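Local coordinates for protein aspartate aminotransferase (Leishmania major, PDB 4H51) that probably catalyses transfer of the amino group of L-aspartate to 2-oxoglutarate, using pyridoxal 5'-phosphate as its cofactor, at residues A36-A41 and N384-V389; I99-T104 and I255-A260; V226-A231 and A244-L249; Y345-R350 and T402-A407. All blocks are in the same frame, centred on the assembly; numbering follows the deposited sequence.

Interaction 1: A36-A41 and N384-V389; sequences AKRAAA and NIFITV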
loop_
_atom_site.group_PDB
_atom_site.type_symbol
_atom_site.label_atom_id
_atom_site.label_comp_id
_atom_site.label_asym_id
_atom_site.label_seq_id
_atom_site.Cartn_x
_atom_site.Cartn_y
_atom_site.Cartn_z
ATOM N N ALA B 36 -14.872 -0.400 -16.922
ATOM C CA ALA B 36 -14.382 -1.779 -16.864
ATOM C C ALA B 36 -15.435 -2.711 -16.207
ATOM O O ALA B 36 -15.671 -3.828 -16.691
ATOM C CB ALA B 36 -13.048 -1.856 -16.111
ATOM N N LYS B 37 -16.072 -2.232 -15.132
ATOM C CA LYS B 37 -17.125 -3.001 -14.435
ATOM C C LYS B 37 -18.334 -3.185 -15.362
ATOM O O LYS B 37 -18.875 -4.312 -15.484
ATOM C CB LYS B 37 -17.519 -2.320 -13.107
ATOM N N ARG B 38 -18.758 -2.121 -16.040
ATOM C CA ARG B 38 -19.873 -2.273 -17.009
ATOM C C ARG B 38 -19.515 -3.275 -18.117
ATOM O O ARG B 38 -20.259 -4.224 -18.396
ATOM C CB ARG B 38 -20.222 -0.946 -17.659
ATOM C CG ARG B 38 -21.183 -1.085 -18.841
ATOM C CD ARG B 38 -21.383 0.266 -19.490
ATOM N NE ARG B 38 -22.168 0.198 -20.727
ATOM C CZ ARG B 38 -22.410 1.250 -21.510
ATOM N NH1 ARG B 38 -21.909 2.445 -21.200
ATOM N NH2 ARG B 38 -23.121 1.127 -22.624
ATOM N N ALA B 39 -18.359 -3.049 -18.748
ATOM C CA ALA B 39 -17.871 -3.928 -19.812
ATOM C C ALA B 39 -17.922 -5.424 -19.410
ATOM O O ALA B 39 -18.347 -6.263 -20.202
ATOM C CB ALA B 39 -16.454 -3.512 -20.212
ATOM N N ALA B 40 -17.461 -5.734 -18.195
ATOM C CA ALA B 40 -17.363 -7.120 -17.712
ATOM C C ALA B 40 -18.734 -7.690 -17.461
ATOM O O ALA B 40 -18.933 -8.908 -17.551
ATOM C CB ALA B 40 -16.522 -7.213 -16.443
ATOM N N ALA B 41 -19.666 -6.805 -17.121
ATOM C CA ALA B 41 -21.044 -7.192 -16.856
ATOM C C ALA B 41 -21.849 -7.378 -18.158
ATOM O O ALA B 41 -22.855 -8.091 -18.160
ATOM C CB ALA B 41 -21.698 -6.159 -15.934
ATOM N N ASN B 384 -21.239 -2.639 -27.464
ATOM C CA ASN B 384 -20.401 -3.609 -26.811
ATOM C C ASN B 384 -18.954 -3.592 -27.386
ATOM O O ASN B 384 -18.253 -4.552 -27.261
ATOM C CB ASN B 384 -21.066 -5.006 -26.903
ATOM C CG ASN B 384 -21.985 -5.332 -25.718
ATOM O OD1 ASN B 384 -22.214 -4.516 -24.798
ATOM N ND2 ASN B 384 -22.494 -6.571 -25.723
ATOM N N ILE B 385 -18.510 -2.472 -27.963
ATOM C CA ILE B 385 -17.067 -2.241 -28.210
ATOM C C ILE B 385 -16.638 -1.184 -27.177
ATOM O O ILE B 385 -16.807 -0.013 -27.400
ATOM C CB ILE B 385 -16.771 -1.771 -29.663
ATOM C CG1 ILE B 385 -17.212 -2.814 -30.725
ATOM C CG2 ILE B 385 -15.279 -1.483 -29.848
ATOM C CD1 ILE B 385 -16.817 -4.253 -30.439
ATOM N N PHE B 386 -16.169 -1.635 -26.031
ATOM C CA PHE B 386 -15.942 -0.779 -24.871
ATOM C C PHE B 386 -14.532 -0.189 -24.909
ATOM O O PHE B 386 -13.586 -0.719 -24.312
ATOM C CB PHE B 386 -16.151 -1.533 -23.560
ATOM C CG PHE B 386 -17.564 -2.027 -23.351
ATOM C CD1 PHE B 386 -18.503 -1.231 -22.690
ATOM C CD2 PHE B 386 -17.942 -3.280 -23.791
ATOM C CE1 PHE B 386 -19.789 -1.684 -22.479
ATOM C CE2 PHE B 386 -19.219 -3.744 -23.572
ATOM C CZ PHE B 386 -20.155 -2.934 -22.919
ATOM N N ILE B 387 -14.430 0.886 -25.657
ATOM C CA ILE B 387 -13.303 1.823 -25.557
ATOM C C ILE B 387 -13.691 2.988 -24.632
ATOM O O ILE B 387 -14.889 3.181 -24.339
ATOM C CB ILE B 387 -12.901 2.336 -26.956
ATOM C CG1 ILE B 387 -14.006 3.159 -27.586
ATOM C CG2 ILE B 387 -12.582 1.164 -27.877
ATOM C CD1 ILE B 387 -13.651 3.701 -28.930
ATOM N N THR B 388 -12.725 3.803 -24.197
ATOM C CA THR B 388 -13.093 4.991 -23.440
ATOM C C THR B 388 -13.717 6.094 -24.304
ATOM O O THR B 388 -13.587 6.143 -25.545
ATOM C CB THR B 388 -11.913 5.583 -22.660
ATOM O OG1 THR B 388 -11.054 6.322 -23.579
ATOM C CG2 THR B 388 -11.125 4.460 -21.947
ATOM N N VAL B 389 -14.383 7.025 -23.610
ATOM C CA VAL B 389 -14.990 8.165 -24.252
ATOM C C VAL B 389 -13.966 9.089 -24.950
ATOM O O VAL B 389 -14.306 9.829 -25.847
ATOM C CB VAL B 389 -15.887 8.961 -23.264
ATOM C CG1 VAL B 389 -16.999 8.074 -22.747
ATOM C CG2 VAL B 389 -15.097 9.516 -22.101
#

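Interaction 2: I99-T104 and I255-A260; sequences IIYGNT and IEVLLA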
loop_
_atom_site.group_PDB
_atom_site.type_symbol
_atom_site.label_atom_id
_atom_site.label_comp_id
_atom_site.label_asym_id
_atom_site.label_seq_id
_atom_site.Cartn_x
_atom_site.Cartn_y
_atom_site.Cartn_z
ATOM N N ILE B 99 17.028 -3.313 -13.984
ATOM C CA ILE B 99 16.416 -3.496 -15.312
ATOM C C ILE B 99 16.191 -2.151 -15.978
ATOM O O ILE B 99 16.126 -2.046 -17.176
ATOM C CB ILE B 99 15.117 -4.330 -15.315
ATOM C CG1 ILE B 99 13.930 -3.545 -14.799
ATOM C CG2 ILE B 99 15.354 -5.656 -14.589
ATOM C CD1 ILE B 99 12.583 -4.081 -15.268
ATOM N N ILE B 100 16.052 -1.108 -15.169
ATOM C CA ILE B 100 15.810 0.180 -15.766
ATOM C C ILE B 100 17.146 0.812 -16.191
ATOM O O ILE B 100 17.238 1.250 -17.336
ATOM C CB ILE B 100 14.815 1.074 -14.982
ATOM C CG1 ILE B 100 14.648 2.404 -15.701
ATOM C CG2 ILE B 100 15.126 1.213 -13.486
ATOM C CD1 ILE B 100 13.703 2.233 -16.904
ATOM N N TYR B 101 18.172 0.789 -15.337
ATOM C CA TYR B 101 19.446 1.472 -15.641
ATOM C C TYR B 101 20.536 0.597 -16.226
ATOM O O TYR B 101 21.504 1.123 -16.735
ATOM C CB TYR B 101 19.963 2.196 -14.402
ATOM C CG TYR B 101 19.100 3.361 -14.060
ATOM C CD1 TYR B 101 18.986 4.434 -14.946
ATOM C CD2 TYR B 101 18.315 3.372 -12.911
ATOM C CE1 TYR B 101 18.175 5.499 -14.662
ATOM C CE2 TYR B 101 17.499 4.436 -12.627
ATOM C CZ TYR B 101 17.439 5.501 -13.515
ATOM O OH TYR B 101 16.635 6.585 -13.266
ATOM N N GLY B 102 20.366 -0.730 -16.166
ATOM C CA GLY B 102 21.430 -1.677 -16.581
ATOM C C GLY B 102 22.476 -1.838 -15.469
ATOM O O GLY B 102 22.417 -1.121 -14.468
ATOM N N ASN B 103 23.437 -2.765 -15.646
ATOM C CA ASN B 103 24.562 -2.970 -14.684
ATOM C C ASN B 103 25.645 -1.900 -14.863
ATOM O O ASN B 103 26.701 -2.140 -15.476
ATOM C CB ASN B 103 25.168 -4.368 -14.840
ATOM N N THR B 104 25.366 -0.706 -14.347
ATOM C CA THR B 104 26.146 0.489 -14.675
ATOM C C THR B 104 26.520 1.248 -13.389
ATOM O O THR B 104 26.035 0.908 -12.285
ATOM C CB THR B 104 25.355 1.441 -15.622
ATOM O OG1 THR B 104 24.147 1.885 -14.963
ATOM C CG2 THR B 104 25.008 0.768 -16.975
ATOM N N ILE B 255 21.031 14.111 -15.194
ATOM C CA ILE B 255 19.736 14.516 -14.627
ATOM C C ILE B 255 19.506 13.672 -13.376
ATOM O O ILE B 255 19.752 12.435 -13.399
ATOM C CB ILE B 255 18.603 14.325 -15.663
ATOM C CG1 ILE B 255 18.829 15.324 -16.806
ATOM C CG2 ILE B 255 17.180 14.488 -15.032
ATOM C CD1 ILE B 255 17.896 15.235 -17.992
ATOM N N GLU B 256 19.064 14.306 -12.275
ATOM C CA GLU B 256 18.659 13.580 -11.075
ATOM C C GLU B 256 17.279 12.953 -11.240
ATOM O O GLU B 256 16.280 13.463 -10.704
ATOM C CB GLU B 256 18.724 14.494 -9.860
ATOM C CG GLU B 256 20.175 14.730 -9.466
ATOM C CD GLU B 256 20.322 15.706 -8.327
ATOM O OE1 GLU B 256 19.457 16.603 -8.182
ATOM O OE2 GLU B 256 21.311 15.599 -7.590
ATOM N N VAL B 257 17.245 11.862 -11.975
ATOM C CA VAL B 257 15.998 11.201 -12.305
ATOM C C VAL B 257 15.332 10.609 -11.063
ATOM O O VAL B 257 15.935 9.827 -10.340
ATOM C CB VAL B 257 16.281 10.075 -13.297
ATOM C CG1 VAL B 257 15.028 9.246 -13.520
ATOM C CG2 VAL B 257 16.854 10.662 -14.586
ATOM N N LEU B 258 14.075 10.993 -10.831
ATOM C CA LEU B 258 13.190 10.304 -9.953
ATOM C C LEU B 258 12.331 9.408 -10.869
ATOM O O LEU B 258 11.841 9.870 -11.922
ATOM C CB LEU B 258 12.298 11.274 -9.201
ATOM C CG LEU B 258 11.427 10.752 -8.040
ATOM C CD1 LEU B 258 12.301 10.213 -6.933
ATOM C CD2 LEU B 258 10.469 11.836 -7.484
ATOM N N LEU B 259 12.179 8.153 -10.483
ATOM C CA LEU B 259 11.486 7.152 -11.329
ATOM C C LEU B 259 10.564 6.222 -10.515
ATOM O O LEU B 259 10.964 5.656 -9.493
ATOM C CB LEU B 259 12.489 6.361 -12.207
ATOM C CG LEU B 259 11.923 5.489 -13.356
ATOM C CD1 LEU B 259 12.812 5.513 -14.604
ATOM C CD2 LEU B 259 11.742 4.089 -12.807
ATOM N N ALA B 260 9.318 6.095 -11.019
ATOM C CA ALA B 260 8.248 5.233 -10.511
ATOM C C ALA B 260 8.114 4.030 -11.417
ATOM O O ALA B 260 7.780 4.167 -12.605
ATOM C CB ALA B 260 6.913 5.985 -10.493
HETATM O O HOH W 1 15.874 6.871 -10.591
#

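Interaction 3: V226-A231 and A244-L249; sequences VFFDSA and AYAARL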
loop_
_atom_site.group_PDB
_atom_site.type_symbol
_atom_site.label_atom_id
_atom_site.label_comp_id
_atom_site.label_asym_id
_atom_site.label_seq_id
_atom_site.Cartn_x
_atom_site.Cartn_y
_atom_site.Cartn_z
ATOM N N VAL B 226 12.972 16.050 -13.176
ATOM C CA VAL B 226 12.306 14.986 -13.978
ATOM C C VAL B 226 11.799 13.859 -13.077
ATOM O O VAL B 226 12.558 13.276 -12.292
ATOM C CB VAL B 226 13.256 14.425 -15.065
ATOM C CG1 VAL B 226 12.658 13.232 -15.773
ATOM C CG2 VAL B 226 13.641 15.509 -16.097
ATOM N N PHE B 227 10.538 13.499 -13.257
ATOM C CA PHE B 227 9.903 12.340 -12.608
ATOM C C PHE B 227 9.344 11.416 -13.695
ATOM O O PHE B 227 8.322 11.691 -14.287
ATOM C CB PHE B 227 8.793 12.823 -11.667
ATOM C CG PHE B 227 8.224 11.790 -10.736
ATOM C CD1 PHE B 227 8.725 10.530 -10.639
ATOM C CD2 PHE B 227 7.163 12.150 -9.900
ATOM C CE1 PHE B 227 8.215 9.596 -9.749
ATOM C CE2 PHE B 227 6.641 11.249 -8.999
ATOM C CZ PHE B 227 7.164 9.957 -8.912
ATOM N N PHE B 228 10.032 10.318 -13.959
ATOM C CA PHE B 228 9.594 9.322 -14.929
ATOM C C PHE B 228 8.570 8.392 -14.314
ATOM O O PHE B 228 8.742 7.887 -13.202
ATOM C CB PHE B 228 10.772 8.491 -15.469
ATOM C CG PHE B 228 11.533 9.138 -16.593
ATOM C CD1 PHE B 228 10.916 9.358 -17.826
ATOM C CD2 PHE B 228 12.885 9.456 -16.464
ATOM C CE1 PHE B 228 11.638 9.917 -18.875
ATOM C CE2 PHE B 228 13.589 10.019 -17.486
ATOM C CZ PHE B 228 12.942 10.284 -18.704
ATOM N N ASP B 229 7.492 8.162 -15.047
ATOM C CA ASP B 229 6.515 7.151 -14.709
ATOM C C ASP B 229 6.813 6.020 -15.690
ATOM O O ASP B 229 6.657 6.200 -16.918
ATOM C CB ASP B 229 5.092 7.685 -14.908
ATOM C CG ASP B 229 4.015 6.726 -14.428
ATOM O OD1 ASP B 229 4.330 5.512 -14.311
ATOM O OD2 ASP B 229 2.856 7.170 -14.188
ATOM N N SER B 230 7.320 4.903 -15.179
ATOM C CA SER B 230 7.743 3.772 -15.997
ATOM C C SER B 230 6.908 2.523 -15.714
ATOM O O SER B 230 7.291 1.657 -14.933
ATOM C CB SER B 230 9.251 3.525 -15.760
ATOM O OG SER B 230 9.691 2.453 -16.537
ATOM N N ALA B 231 5.696 2.476 -16.277
ATOM C CA ALA B 231 4.763 1.388 -15.963
ATOM C C ALA B 231 4.797 0.230 -17.002
ATOM O O ALA B 231 4.282 -0.860 -16.739
ATOM C CB ALA B 231 3.333 1.956 -15.849
ATOM N N ALA B 244 14.148 1.227 -22.170
ATOM C CA ALA B 244 14.803 2.027 -21.116
ATOM C C ALA B 244 15.619 3.202 -21.627
ATOM O O ALA B 244 16.297 3.885 -20.851
ATOM C CB ALA B 244 15.695 1.109 -20.284
ATOM N N TYR B 245 15.593 3.465 -22.933
ATOM C CA TYR B 245 16.459 4.476 -23.510
ATOM C C TYR B 245 16.336 5.825 -22.810
ATOM O O TYR B 245 17.327 6.463 -22.477
ATOM C CB TYR B 245 16.160 4.642 -25.016
ATOM C CG TYR B 245 17.091 5.619 -25.674
ATOM C CD1 TYR B 245 18.340 5.191 -26.144
ATOM C CD2 TYR B 245 16.773 6.972 -25.813
ATOM C CE1 TYR B 245 19.214 6.068 -26.744
ATOM C CE2 TYR B 245 17.659 7.858 -26.409
ATOM C CZ TYR B 245 18.899 7.397 -26.853
ATOM O OH TYR B 245 19.817 8.240 -27.467
ATOM N N ALA B 246 15.109 6.262 -22.552
ATOM C CA ALA B 246 14.913 7.614 -22.065
ATOM C C ALA B 246 15.528 7.788 -20.682
ATOM O O ALA B 246 16.317 8.697 -20.442
ATOM C CB ALA B 246 13.427 8.004 -22.103
ATOM N N ALA B 247 15.153 6.927 -19.739
ATOM C CA ALA B 247 15.728 6.966 -18.399
ATOM C C ALA B 247 17.237 6.821 -18.455
ATOM O O ALA B 247 17.951 7.514 -17.726
ATOM C CB ALA B 247 15.136 5.833 -17.533
ATOM N N ARG B 248 17.757 5.912 -19.291
ATOM C CA ARG B 248 19.232 5.718 -19.354
ATOM C C ARG B 248 19.965 6.908 -19.933
ATOM O O ARG B 248 21.044 7.271 -19.450
ATOM C CB ARG B 248 19.657 4.423 -20.099
ATOM C CG ARG B 248 19.182 3.169 -19.414
ATOM C CD ARG B 248 19.537 1.911 -20.149
ATOM N NE ARG B 248 18.960 0.743 -19.454
ATOM C CZ ARG B 248 19.011 -0.482 -19.936
ATOM N NH1 ARG B 248 19.645 -0.711 -21.068
ATOM N NH2 ARG B 248 18.458 -1.469 -19.260
ATOM N N LEU B 249 19.365 7.545 -20.933
ATOM C CA LEU B 249 19.919 8.802 -21.501
ATOM C C LEU B 249 19.918 9.924 -20.508
ATOM O O LEU B 249 20.912 10.635 -20.380
ATOM C CB LEU B 249 19.086 9.269 -22.702
ATOM C CG LEU B 249 19.392 10.629 -23.369
ATOM C CD1 LEU B 249 20.726 10.674 -24.112
ATOM C CD2 LEU B 249 18.235 10.926 -24.309
#

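Interaction 4: Y345-R350 and T402-A407; sequences YDELLR and TALMLA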
loop_
_atom_site.group_PDB
_atom_site.type_symbol
_atom_site.label_atom_id
_atom_site.label_comp_id
_atom_site.label_asym_id
_atom_site.label_seq_id
_atom_site.Cartn_x
_atom_site.Cartn_y
_atom_site.Cartn_z
ATOM N N TYR B 345 -5.784 -2.458 -38.333
ATOM C CA TYR B 345 -5.346 -1.546 -39.374
ATOM C C TYR B 345 -5.633 -2.098 -40.765
ATOM O O TYR B 345 -6.166 -1.375 -41.586
ATOM C CB TYR B 345 -3.878 -1.205 -39.206
ATOM C CG TYR B 345 -3.282 -0.389 -40.325
ATOM C CD1 TYR B 345 -3.590 0.960 -40.481
ATOM C CD2 TYR B 345 -2.383 -0.969 -41.226
ATOM C CE1 TYR B 345 -3.033 1.705 -41.512
ATOM C CE2 TYR B 345 -1.838 -0.241 -42.270
ATOM C CZ TYR B 345 -2.149 1.099 -42.395
ATOM O OH TYR B 345 -1.603 1.827 -43.431
ATOM N N ASP B 346 -5.343 -3.378 -41.003
ATOM C CA ASP B 346 -5.572 -3.964 -42.343
ATOM C C ASP B 346 -7.042 -3.974 -42.679
ATOM O O ASP B 346 -7.430 -3.852 -43.844
ATOM C CB ASP B 346 -4.968 -5.380 -42.467
ATOM C CG ASP B 346 -3.465 -5.364 -42.562
ATOM O OD1 ASP B 346 -2.886 -4.344 -42.986
ATOM O OD2 ASP B 346 -2.825 -6.367 -42.185
ATOM N N GLU B 347 -7.872 -4.113 -41.652
ATOM C CA GLU B 347 -9.299 -4.127 -41.836
ATOM C C GLU B 347 -9.834 -2.721 -42.073
ATOM O O GLU B 347 -10.730 -2.542 -42.900
ATOM C CB GLU B 347 -9.980 -4.781 -40.643
ATOM C CG GLU B 347 -11.474 -4.983 -40.734
ATOM C CD GLU B 347 -11.914 -5.965 -41.833
ATOM O OE1 GLU B 347 -11.059 -6.456 -42.610
ATOM O OE2 GLU B 347 -13.133 -6.217 -41.918
ATOM N N LEU B 348 -9.307 -1.725 -41.356
ATOM C CA LEU B 348 -9.675 -0.332 -41.655
ATOM C C LEU B 348 -9.332 0.028 -43.111
ATOM O O LEU B 348 -10.088 0.739 -43.749
ATOM C CB LEU B 348 -8.988 0.642 -40.720
ATOM C CG LEU B 348 -9.433 0.543 -39.271
ATOM C CD1 LEU B 348 -8.462 1.312 -38.341
ATOM C CD2 LEU B 348 -10.863 1.029 -39.127
ATOM N N LEU B 349 -8.194 -0.439 -43.603
ATOM C CA LEU B 349 -7.812 -0.200 -44.994
ATOM C C LEU B 349 -8.798 -0.855 -45.956
ATOM O O LEU B 349 -9.176 -0.272 -46.987
ATOM C CB LEU B 349 -6.416 -0.735 -45.297
ATOM C CG LEU B 349 -5.231 0.027 -44.715
ATOM C CD1 LEU B 349 -3.959 -0.470 -45.380
ATOM C CD2 LEU B 349 -5.395 1.545 -44.823
ATOM N N ARG B 350 -9.217 -2.063 -45.599
ATOM C CA ARG B 350 -10.049 -2.858 -46.453
ATOM C C ARG B 350 -11.446 -2.283 -46.504
ATOM O O ARG B 350 -12.093 -2.324 -47.532
ATOM C CB ARG B 350 -10.091 -4.297 -45.935
ATOM C CG ARG B 350 -10.635 -5.299 -46.939
ATOM C CD ARG B 350 -10.953 -6.630 -46.272
ATOM N NE ARG B 350 -11.991 -6.471 -45.260
ATOM C CZ ARG B 350 -13.293 -6.334 -45.511
ATOM N NH1 ARG B 350 -14.144 -6.198 -44.503
ATOM N NH2 ARG B 350 -13.763 -6.365 -46.758
ATOM N N THR B 402 -12.076 -9.982 -32.215
ATOM C CA THR B 402 -12.556 -8.675 -31.740
ATOM C C THR B 402 -11.799 -7.503 -32.389
ATOM O O THR B 402 -12.340 -6.420 -32.463
ATOM C CB THR B 402 -12.606 -8.571 -30.185
ATOM O OG1 THR B 402 -11.310 -8.846 -29.626
ATOM C CG2 THR B 402 -13.634 -9.604 -29.617
ATOM N N ALA B 403 -10.593 -7.741 -32.921
ATOM C CA ALA B 403 -9.906 -6.739 -33.750
ATOM C C ALA B 403 -10.733 -6.380 -35.001
ATOM O O ALA B 403 -10.893 -5.191 -35.367
ATOM C CB ALA B 403 -8.530 -7.244 -34.171
ATOM N N LEU B 404 -11.208 -7.410 -35.683
ATOM C CA LEU B 404 -12.079 -7.210 -36.842
ATOM C C LEU B 404 -13.350 -6.488 -36.388
ATOM O O LEU B 404 -13.778 -5.569 -37.043
ATOM C CB LEU B 404 -12.405 -8.547 -37.507
ATOM C CG LEU B 404 -11.218 -9.335 -38.129
ATOM C CD1 LEU B 404 -11.698 -10.631 -38.749
ATOM C CD2 LEU B 404 -10.396 -8.530 -39.140
ATOM N N MET B 405 -13.927 -6.869 -35.249
ATOM C CA MET B 405 -15.135 -6.211 -34.756
ATOM C C MET B 405 -14.893 -4.751 -34.400
ATOM O O MET B 405 -15.764 -3.917 -34.628
ATOM C CB MET B 405 -15.694 -6.896 -33.526
ATOM C CG MET B 405 -16.369 -8.222 -33.820
ATOM S SD MET B 405 -16.480 -9.268 -32.365
ATOM C CE MET B 405 -17.404 -8.169 -31.264
ATOM N N LEU B 406 -13.720 -4.458 -33.850
ATOM C CA LEU B 406 -13.337 -3.091 -33.543
ATOM C C LEU B 406 -13.169 -2.298 -34.816
ATOM O O LEU B 406 -13.715 -1.194 -34.921
ATOM C CB LEU B 406 -12.052 -3.035 -32.710
ATOM C CG LEU B 406 -11.395 -1.666 -32.556
ATOM C CD1 LEU B 406 -12.341 -0.714 -31.815
ATOM C CD2 LEU B 406 -10.040 -1.770 -31.817
ATOM N N ALA B 407 -12.446 -2.829 -35.802
ATOM C CA ALA B 407 -12.266 -2.082 -37.062
ATOM C C ALA B 407 -13.603 -1.818 -37.771
ATOM O O ALA B 407 -13.829 -0.729 -38.328
ATOM C CB ALA B 407 -11.291 -2.799 -38.008
#

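Interaction 1: A36-A41 and N384-V389
The ring of F386 is met on one face by A39 and at one edge by R38. A39 CA stands 3.8 Å above the ring centroid, only 1° off the normal, which makes a well-centred CH-pi contact. The methyl of the same alanine is shifted toward the root of the ring, its CB 3.6 Å from F386 CG. A residue with so little side chain suits this place, since a helix can lie flat on an aromatic face only where nothing bulky stands between them. R38 comes in another way. With CG anti to the backbone N (chi1 170°) and the chain extended as far as NE, it passes the rim of the ring, and R38 NE lies 3.5 Å from F386 CE1, near the ring plane. Guanidinium and phenyl planes are turned 82° apart. Beyond the ring R38 NH2 bonds to N382 OD1, while F386 itself belongs to strand 385-386, which pairs with strand 47-48. Helix 31-41 is thus laid over this small two-stranded sheet. Dispersion and the CH-pi contact hold the buried side together; the arginine, beside the ring's C-H rim rather than over its pi cloud, adds van der Waals contact and finds its polar partner elsewhere.

Interaction 2: I99-T104 and I255-A260
Y101 reaches from the end of helix 90-101 toward V257, and its atoms can be followed outward. CB is still far from 255-260; with CG anti to the carbonyl carbon (chi1 -69°) the ring spans the distance. Along the ring, contact with V257 begins only at the far end: Y101 CZ is 4.5 Å from V257 CG1, which lies at the ring's edge and near its plane. The tip comes much closer. Y101 OH approaches V257 CG1 to 3.1 Å, a tight fit for an oxygen against a methyl, as the two side chains slide past each other in opposite directions. Y101 OH also lies 4.2 Å from L259 CD1. The hydroxyl hydrogen-bonds to a water 2.8 Å from Y101 OH, and this water donates to V257 O at 3.0 Å. A buried phenol is thereby joined to the backbone of the segment that its ring only brushes, a role that the phenol oxygen suits. One residue earlier, I100 points at the strand and meets L259 tip to tip, with I100 CG1 3.8 Å from L259 CD1 and I100 CD1 slightly farther. Branched aliphatic chains suit this interior, where A247 of helix 245-252 touches both I100 and L259, and L280 of strand 274-280 also touches Y101. Helices packed against a mostly parallel central sheet are the architecture of the large domain of fold-type I pyridoxal-phosphate enzymes; here the end of helix 90-101 meets the start of strand 258-262, which leads toward the modified lysine at position 265 that carries the cofactor.

Interaction 3: V226-A231 and A244-L249
F228 gives up more surface than any other residue here, pressing its phenyl ring against the turn of helix formed by A246 and A247. Its bond from the backbone already points at the helix; with CG anti to the carbonyl carbon (chi1 -83°) the ring extends from the strand, and its CE2 and CZ are the atoms that meet the helix. F228 CE2 lies 3.8 Å from A247 CA, and F228 CZ lies 4.1 Å from both A246 C and A246 CB. The ring therefore meets main chain as much as methyl groups, and it does so at an oblique tilt. Two alanines suit this place because their short side chains leave the helix backbone within reach of an aromatic ring; F228 CD2 and A247 CB, at 4.4 Å, make only a looser contact. Strand 225-230 is joined to its parallel neighbour 258-262 by a beta-alpha-beta crossover whose main helix is 245-252, preceded by the short helix 240-243; both strands belong to the mixed sheet of the large domain of fold-type I aminotransferases. F228 fills the layer between that sheet and the crossover helix. Its ring is packed from within its own strand as well, V226 CG1 sitting 3.7 Å above one face toward the rim, while F250 of the same helix meets it edge-to-face. A247 also touches L259 of the next strand, so one methyl-bearing residue serves two strands. On the side of the helix away from F228, R248 forms a salt bridge with D241 and hydrogen-bonds to the backbone oxygens of I99 and I100.

Interaction 4: Y345-R350 and T402-A407
E347 owes its hold on A407 to its torsions. Its CG is anti to the backbone N (chi1 -175°), and a bend at chi2 (65°) folds the carboxylate back, leaving the methylene groups against the facing helix. E347 CB and CG thus both lie 3.5 Å from A407 CB. L404 crosses this glutamate at about a right angle, its CD2 4.0 Å from E347 CD. L348 adds a branch beside them, with L348 CD2 3.5 Å from A407 O and 4.0 Å from A407 CB. Alanine suits position 407 because its small side chain lets the axes of segments 345-350 and 402-407 come within 8.7 Å. The glutamate's charge is met on its own helix: R350 grips it side-on, NE to E347 OE1 and NH1 to E347 OE2, both 2.8 Å and almost straight, although each oxygen is met from above the carboxylate plane. Q408 also bonds to E347 OE2, giving this buried charge a further partner. The two segments, on helices 320-350 and 400-416, cross at -40°. V344 and T343 continue the interface, W357 and V360 pack on L348, and I385 of strand 385-386 touches the second helix at M405 and L406.

Interactions 1 and 4 belong to the part of the fold that the chain's two ends build together; their centres are 19 Å apart and they touch where I385 packs on M405 and L406. Interactions 2 and 3 lie across the chain's centre from interaction 1, within the large domain, and share one sheet, strands 225-230 and 258-262 being parallel neighbours. Chemistry follows place. Interaction 3, nearest the centre, is buried and has no polar side chain in contact; interaction 2, also buried, admits one bridging water. Interactions 1 and 4 join buried alanine contacts to an outer margin, exposed R38 in one and partly exposed L404 in the other; E347 lends its methylenes, R38 its NE and neighbouring carbons.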